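PDB 5SWV: pentafunctional AROM polypeptide from Schizosaccharomyces pombe, which carries the dehydroquinate dehydratase and shikimate dehydrogenase domains in this construct, which probably catalyse the third and fourth steps of the shikimate pathway. Local coordinates for residues Lys9-Ile22 with Gly35-Pro49. Numbering follows the deposited sequence.
Sequences KKRSTFLTLNYPRI and GCDAIEVRVDYLKDP
L15 and L17 in strand 13-17 pair in parallel with strand 38-42 through a ladder of backbone bonds: L15 N donates to A38 O, E40 N to L15 O at 2.7 Å, L17 N to E40 O and R42 N to L17 O. Beyond the strands, K47 N donates a 2.9 Å hydrogen bond to P20 O.

At the other end, the D37 carboxylate receives two donors from 9-22. The anti lone pair of OD2 takes T13 N (2.9 Å), while OD1 meets K9 NZ on its syn side, 19° out of the carboxylate plane, in a 2.8 Å salt bridge; K9 NZ also hydrogen-bonds G517 O.

Side-chain contacts separate by sheet face. On one, F14 CE1 lies 3.6 Å from E40 CB; the extended E40 chain, CG anti to the backbone N (chi1 -173°), places OE1 in plane at the ring edge, and OE2 is hydrogen-bonded to T79 OG1. On the other, L17 CB packs alongside I39 CG2. Farther along, N18 CB sits over one face of the Y45 ring, a CH-pi contact.

T16 and E40, whose side chains share the F14 face, belong to the first two neighbouring strands of the parallel eight-stranded TIM barrel of type I dehydroquinases.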
loop_
_atom_site.group_PDB
_atom_site.type_symbol
_atom_site.label_atom_id
_atom_site.label_comp_id
_atom_site.label_asym_id
_atom_site.label_seq_id
_atom_site.Cartn_x
_atom_site.Cartn_y
_atom_site.Cartn_z
ATOM N N LYS A 9 0.645 -14.323 -1.946
ATOM C CA LYS A 9 0.631 -13.422 -3.122
ATOM C C LYS A 9 1.382 -14.078 -4.300
ATOM O O LYS A 9 2.360 -14.798 -4.105
ATOM C CB LYS A 9 1.278 -12.076 -2.763
ATOM C CG LYS A 9 0.792 -10.871 -3.541
ATOM C CD LYS A 9 1.183 -9.614 -2.779
ATOM C CE LYS A 9 0.605 -8.344 -3.378
ATOM N NZ LYS A 9 1.457 -7.810 -4.463
ATOM N N LYS A 10 0.911 -13.830 -5.514
ATOM C CA LYS A 10 1.545 -14.383 -6.707
ATOM C C LYS A 10 2.912 -13.765 -6.957
ATOM O O LYS A 10 3.876 -14.495 -7.134
ATOM C CB LYS A 10 0.658 -14.204 -7.940
ATOM C CG LYS A 10 -0.434 -15.263 -8.074
ATOM C CD LYS A 10 -0.673 -15.638 -9.528
ATOM C CE LYS A 10 0.486 -16.468 -10.102
ATOM N NZ LYS A 10 0.723 -16.207 -11.550
ATOM N N ARG A 11 2.976 -12.431 -6.962
ATOM C CA ARG A 11 4.201 -11.679 -7.248
ATOM C C ARG A 11 4.400 -10.556 -6.260
ATOM O O ARG A 11 3.528 -9.700 -6.122
ATOM C CB ARG A 11 4.117 -11.061 -8.643
ATOM C CG ARG A 11 4.347 -12.060 -9.748
ATOM C CD ARG A 11 3.947 -11.543 -11.118
ATOM N NE ARG A 11 4.271 -12.589 -12.096
ATOM C CZ ARG A 11 3.399 -13.328 -12.792
ATOM N NH1 ARG A 11 2.072 -13.139 -12.706
ATOM N NH2 ARG A 11 3.871 -14.260 -13.616
ATOM N N SER A 12 5.546 -10.534 -5.596
ATOM C CA SER A 12 5.911 -9.411 -4.737
ATOM C C SER A 12 7.196 -8.761 -5.226
ATOM O O SER A 12 8.014 -9.397 -5.905
ATOM C CB SER A 12 6.041 -9.843 -3.269
ATOM O OG SER A 12 6.363 -11.223 -3.150
ATOM N N THR A 13 7.347 -7.480 -4.893
ATOM C CA THR A 13 8.542 -6.710 -5.224
ATOM C C THR A 13 8.878 -5.811 -4.061
ATOM O O THR A 13 8.029 -5.547 -3.234
ATOM C CB THR A 13 8.334 -5.820 -6.465
ATOM O OG1 THR A 13 7.429 -4.758 -6.154
ATOM C CG2 THR A 13 7.775 -6.619 -7.635
ATOM N N PHE A 14 10.118 -5.349 -3.991
ATOM C CA PHE A 14 10.496 -4.358 -2.993
ATOM C C PHE A 14 11.518 -3.366 -3.532
ATOM O O PHE A 14 12.389 -3.722 -4.336
ATOM C CB PHE A 14 10.989 -5.010 -1.708
ATOM C CG PHE A 14 12.339 -5.665 -1.809
ATOM C CD1 PHE A 14 13.504 -4.928 -1.601
ATOM C CD2 PHE A 14 12.452 -7.044 -2.041
ATOM C CE1 PHE A 14 14.757 -5.535 -1.659
ATOM C CE2 PHE A 14 13.705 -7.658 -2.108
ATOM C CZ PHE A 14 14.860 -6.897 -1.923
ATOM N N LEU A 15 11.382 -2.122 -3.067
ATOM C CA LEU A 15 12.212 -1.010 -3.492
ATOM C C LEU A 15 13.550 -1.040 -2.773
ATOM O O LEU A 15 13.591 -1.191 -1.562
ATOM C CB LEU A 15 11.518 0.330 -3.199
ATOM C CG LEU A 15 12.204 1.559 -3.799
ATOM C CD1 LEU A 15 11.995 1.599 -5.309
ATOM C CD2 LEU A 15 11.719 2.842 -3.162
ATOM N N THR A 16 14.635 -0.864 -3.527
ATOM C CA THR A 16 15.976 -0.739 -2.954
ATOM C C THR A 16 16.279 0.736 -2.674
ATOM O O THR A 16 16.882 1.423 -3.492
ATOM C CB THR A 16 17.030 -1.357 -3.884
ATOM O OG1 THR A 16 16.935 -0.772 -5.198
ATOM C CG2 THR A 16 16.813 -2.857 -3.991
ATOM N N LEU A 17 15.843 1.222 -1.510
ATOM C CA LEU A 17 15.976 2.641 -1.171
ATOM C C LEU A 17 17.406 2.952 -0.746
ATOM O O LEU A 17 17.872 2.491 0.293
ATOM C CB LEU A 17 15.005 3.023 -0.067
ATOM C CG LEU A 17 14.730 4.509 0.083
ATOM C CD1 LEU A 17 14.042 5.057 -1.160
ATOM C CD2 LEU A 17 13.859 4.718 1.306
ATOM N N ASN A 18 18.097 3.736 -1.565
ATOM C CA ASN A 18 19.526 3.932 -1.426
ATOM C C ASN A 18 19.929 5.392 -1.539
ATOM O O ASN A 18 20.998 5.719 -2.068
ATOM C CB ASN A 18 20.250 3.063 -2.451
ATOM C CG ASN A 18 19.921 3.430 -3.888
ATOM O OD1 ASN A 18 18.918 4.087 -4.172
ATOM N ND2 ASN A 18 20.778 2.999 -4.807
ATOM N N TYR A 19 19.074 6.270 -1.026
ATOM C CA TYR A 19 19.460 7.651 -0.801
ATOM C C TYR A 19 20.471 7.684 0.338
ATOM O O TYR A 19 20.467 6.793 1.179
ATOM C CB TYR A 19 18.262 8.479 -0.376
ATOM C CG TYR A 19 17.261 8.803 -1.457
ATOM C CD1 TYR A 19 17.489 9.855 -2.341
ATOM C CD2 TYR A 19 16.053 8.107 -1.561
ATOM C CE1 TYR A 19 16.554 10.195 -3.303
ATOM C CE2 TYR A 19 15.116 8.438 -2.529
ATOM C CZ TYR A 19 15.375 9.486 -3.394
ATOM O OH TYR A 19 14.473 9.837 -4.363
ATOM N N PRO A 20 21.311 8.719 0.397
ATOM C CA PRO A 20 22.140 8.930 1.581
ATOM C C PRO A 20 21.380 9.366 2.821
ATOM O O PRO A 20 21.898 9.194 3.914
ATOM C CB PRO A 20 23.085 10.059 1.171
ATOM C CG PRO A 20 22.834 10.321 -0.264
ATOM C CD PRO A 20 21.487 9.796 -0.583
ATOM N N ARG A 21 20.201 9.966 2.649
ATOM C CA ARG A 21 19.351 10.430 3.766
ATOM C C ARG A 21 17.867 10.173 3.486
ATOM O O ARG A 21 17.404 10.386 2.368
ATOM C CB ARG A 21 19.530 11.933 3.956
ATOM C CG ARG A 21 20.921 12.393 4.353
ATOM C CD ARG A 21 21.226 11.995 5.789
ATOM N NE ARG A 21 20.400 12.741 6.748
ATOM C CZ ARG A 21 20.758 13.860 7.382
ATOM N NH1 ARG A 21 21.958 14.431 7.217
ATOM N NH2 ARG A 21 19.891 14.417 8.210
ATOM N N ILE A 22 17.114 9.741 4.496
ATOM C CA ILE A 22 15.678 9.517 4.319
ATOM C C ILE A 22 14.945 10.844 4.018
ATOM O O ILE A 22 13.947 10.849 3.285
ATOM C CB ILE A 22 15.046 8.718 5.504
ATOM C CG1 ILE A 22 15.123 7.212 5.255
ATOM C CG2 ILE A 22 13.552 9.009 5.692
ATOM C CD1 ILE A 22 16.511 6.669 5.145
ATOM N N GLY A 35 3.869 0.302 -6.619
ATOM C CA GLY A 35 4.017 -1.088 -7.034
ATOM C C GLY A 35 4.819 -1.991 -6.130
ATOM O O GLY A 35 4.985 -3.174 -6.438
ATOM N N CYS A 36 5.305 -1.458 -5.010
ATOM C CA CYS A 36 6.170 -2.196 -4.093
ATOM C C CYS A 36 5.410 -2.687 -2.883
ATOM O O CYS A 36 4.532 -2.004 -2.363
ATOM C CB CYS A 36 7.317 -1.316 -3.637
ATOM S SG CYS A 36 8.286 -0.692 -5.022
ATOM N N ASP A 37 5.759 -3.883 -2.438
ATOM C CA ASP A 37 5.167 -4.472 -1.240
ATOM C C ASP A 37 5.987 -4.169 0.016
ATOM O O ASP A 37 5.504 -4.396 1.121
ATOM C CB ASP A 37 5.015 -5.981 -1.425
ATOM C CG ASP A 37 4.205 -6.331 -2.661
ATOM O OD1 ASP A 37 2.962 -6.334 -2.567
ATOM O OD2 ASP A 37 4.803 -6.588 -3.734
ATOM N N ALA A 38 7.208 -3.654 -0.165
ATOM C CA ALA A 38 8.126 -3.359 0.928
ATOM C C ALA A 38 9.259 -2.431 0.480
ATOM O O ALA A 38 9.445 -2.194 -0.715
ATOM C CB ALA A 38 8.714 -4.652 1.452
ATOM N N ILE A 39 10.022 -1.933 1.448
ATOM C CA ILE A 39 11.129 -1.019 1.199
ATOM C C ILE A 39 12.369 -1.563 1.885
ATOM O O ILE A 39 12.379 -1.788 3.096
ATOM C CB ILE A 39 10.825 0.378 1.757
ATOM C CG1 ILE A 39 9.530 0.914 1.176
ATOM C CG2 ILE A 39 11.922 1.379 1.430
ATOM C CD1 ILE A 39 9.130 2.237 1.793
ATOM N N GLU A 40 13.411 -1.795 1.105
ATOM C CA GLU A 40 14.719 -2.070 1.650
ATOM C C GLU A 40 15.418 -0.752 1.889
ATOM O O GLU A 40 15.573 0.046 0.970
ATOM C CB GLU A 40 15.532 -2.904 0.679
ATOM C CG GLU A 40 16.859 -3.378 1.233
ATOM C CD GLU A 40 17.561 -4.326 0.281
ATOM O OE1 GLU A 40 17.968 -3.860 -0.815
ATOM O OE2 GLU A 40 17.698 -5.530 0.623
ATOM N N VAL A 41 15.819 -0.514 3.128
ATOM C CA VAL A 41 16.699 0.585 3.424
ATOM C C VAL A 41 18.083 -0.001 3.326
ATOM O O VAL A 41 18.456 -0.870 4.112
ATOM C CB VAL A 41 16.494 1.150 4.833
ATOM C CG1 VAL A 41 17.483 2.289 5.079
ATOM C CG2 VAL A 41 15.053 1.617 5.019
ATOM N N ARG A 42 18.821 0.457 2.327
ATOM C CA ARG A 42 20.197 0.078 2.151
ATOM C C ARG A 42 21.007 0.939 3.101
ATOM O O ARG A 42 21.363 2.098 2.794
ATOM C CB ARG A 42 20.635 0.250 0.690
ATOM C CG ARG A 42 20.129 -0.861 -0.217
ATOM C CD ARG A 42 20.839 -2.193 0.016
ATOM N NE ARG A 42 22.291 -2.112 -0.225
ATOM C CZ ARG A 42 22.905 -2.333 -1.398
ATOM N NH1 ARG A 42 22.244 -2.666 -2.510
ATOM N NH2 ARG A 42 24.219 -2.212 -1.470
ATOM N N VAL A 43 21.286 0.349 4.260
ATOM C CA VAL A 43 21.909 1.044 5.374
ATOM C C VAL A 43 23.351 1.394 5.010
ATOM O O VAL A 43 23.870 2.447 5.413
ATOM C CB VAL A 43 21.848 0.185 6.655
ATOM C CG1 VAL A 43 22.587 0.858 7.803
ATOM C CG2 VAL A 43 20.399 -0.089 7.046
ATOM N N ASP A 44 23.985 0.526 4.221
ATOM C CA ASP A 44 25.326 0.808 3.695
ATOM C C ASP A 44 25.435 2.111 2.874
ATOM O O ASP A 44 26.515 2.707 2.822
ATOM C CB ASP A 44 25.903 -0.403 2.932
ATOM C CG ASP A 44 25.048 -0.837 1.745
ATOM O OD1 ASP A 44 23.866 -1.225 1.965
ATOM O OD2 ASP A 44 25.575 -0.813 0.597
ATOM N N TYR A 45 24.323 2.565 2.290
ATOM C CA TYR A 45 24.288 3.833 1.545
ATOM C C TYR A 45 24.006 5.075 2.389
ATOM O O TYR A 45 24.309 6.173 1.946
ATOM C CB TYR A 45 23.279 3.776 0.390
ATOM C CG TYR A 45 23.837 3.165 -0.868
ATOM C CD1 TYR A 45 24.016 1.795 -0.958
ATOM C CD2 TYR A 45 24.183 3.951 -1.975
ATOM C CE1 TYR A 45 24.516 1.208 -2.106
ATOM C CE2 TYR A 45 24.700 3.375 -3.128
ATOM C CZ TYR A 45 24.863 1.994 -3.187
ATOM O OH TYR A 45 25.361 1.354 -4.301
ATOM N N LEU A 46 23.436 4.924 3.584
ATOM C CA LEU A 46 23.162 6.087 4.445
ATOM C C LEU A 46 24.462 6.788 4.869
ATOM O O LEU A 46 25.463 6.127 5.127
ATOM C CB LEU A 46 22.410 5.674 5.712
ATOM C CG LEU A 46 21.059 4.977 5.624
ATOM C CD1 LEU A 46 20.589 4.579 7.013
ATOM C CD2 LEU A 46 20.033 5.867 4.954
ATOM N N LYS A 47 24.426 8.115 4.976
ATOM C CA LYS A 47 25.592 8.902 5.397
ATOM C C LYS A 47 25.272 9.765 6.629
ATOM O O LYS A 47 24.497 10.719 6.558
ATOM C CB LYS A 47 26.101 9.777 4.239
ATOM C CG LYS A 47 26.471 9.011 2.965
ATOM C CD LYS A 47 27.700 8.105 3.116
ATOM C CE LYS A 47 28.999 8.909 3.153
ATOM N NZ LYS A 47 30.014 8.450 4.153
ATOM N N ASP A 48 25.894 9.405 7.750
ATOM C CA ASP A 48 25.749 10.099 9.026
ATOM C C ASP A 48 26.618 11.359 9.047
ATOM O O ASP A 48 27.831 11.253 8.885
ATOM C CB ASP A 48 26.202 9.151 10.141
ATOM C CG ASP A 48 25.868 9.653 11.532
ATOM O OD1 ASP A 48 25.575 10.849 11.736
ATOM O OD2 ASP A 48 25.900 8.818 12.445
ATOM N N PRO A 49 26.017 12.545 9.278
ATOM C CA PRO A 49 26.826 13.757 9.392
ATOM C C PRO A 49 27.865 13.767 10.532
ATOM O O PRO A 49 28.863 14.483 10.413
ATOM C CB PRO A 49 25.787 14.845 9.612
ATOM C CG PRO A 49 24.562 14.315 8.991
ATOM C CD PRO A 49 24.583 12.867 9.343
HETATM O O HOH W 1 24.402 13.093 5.194
#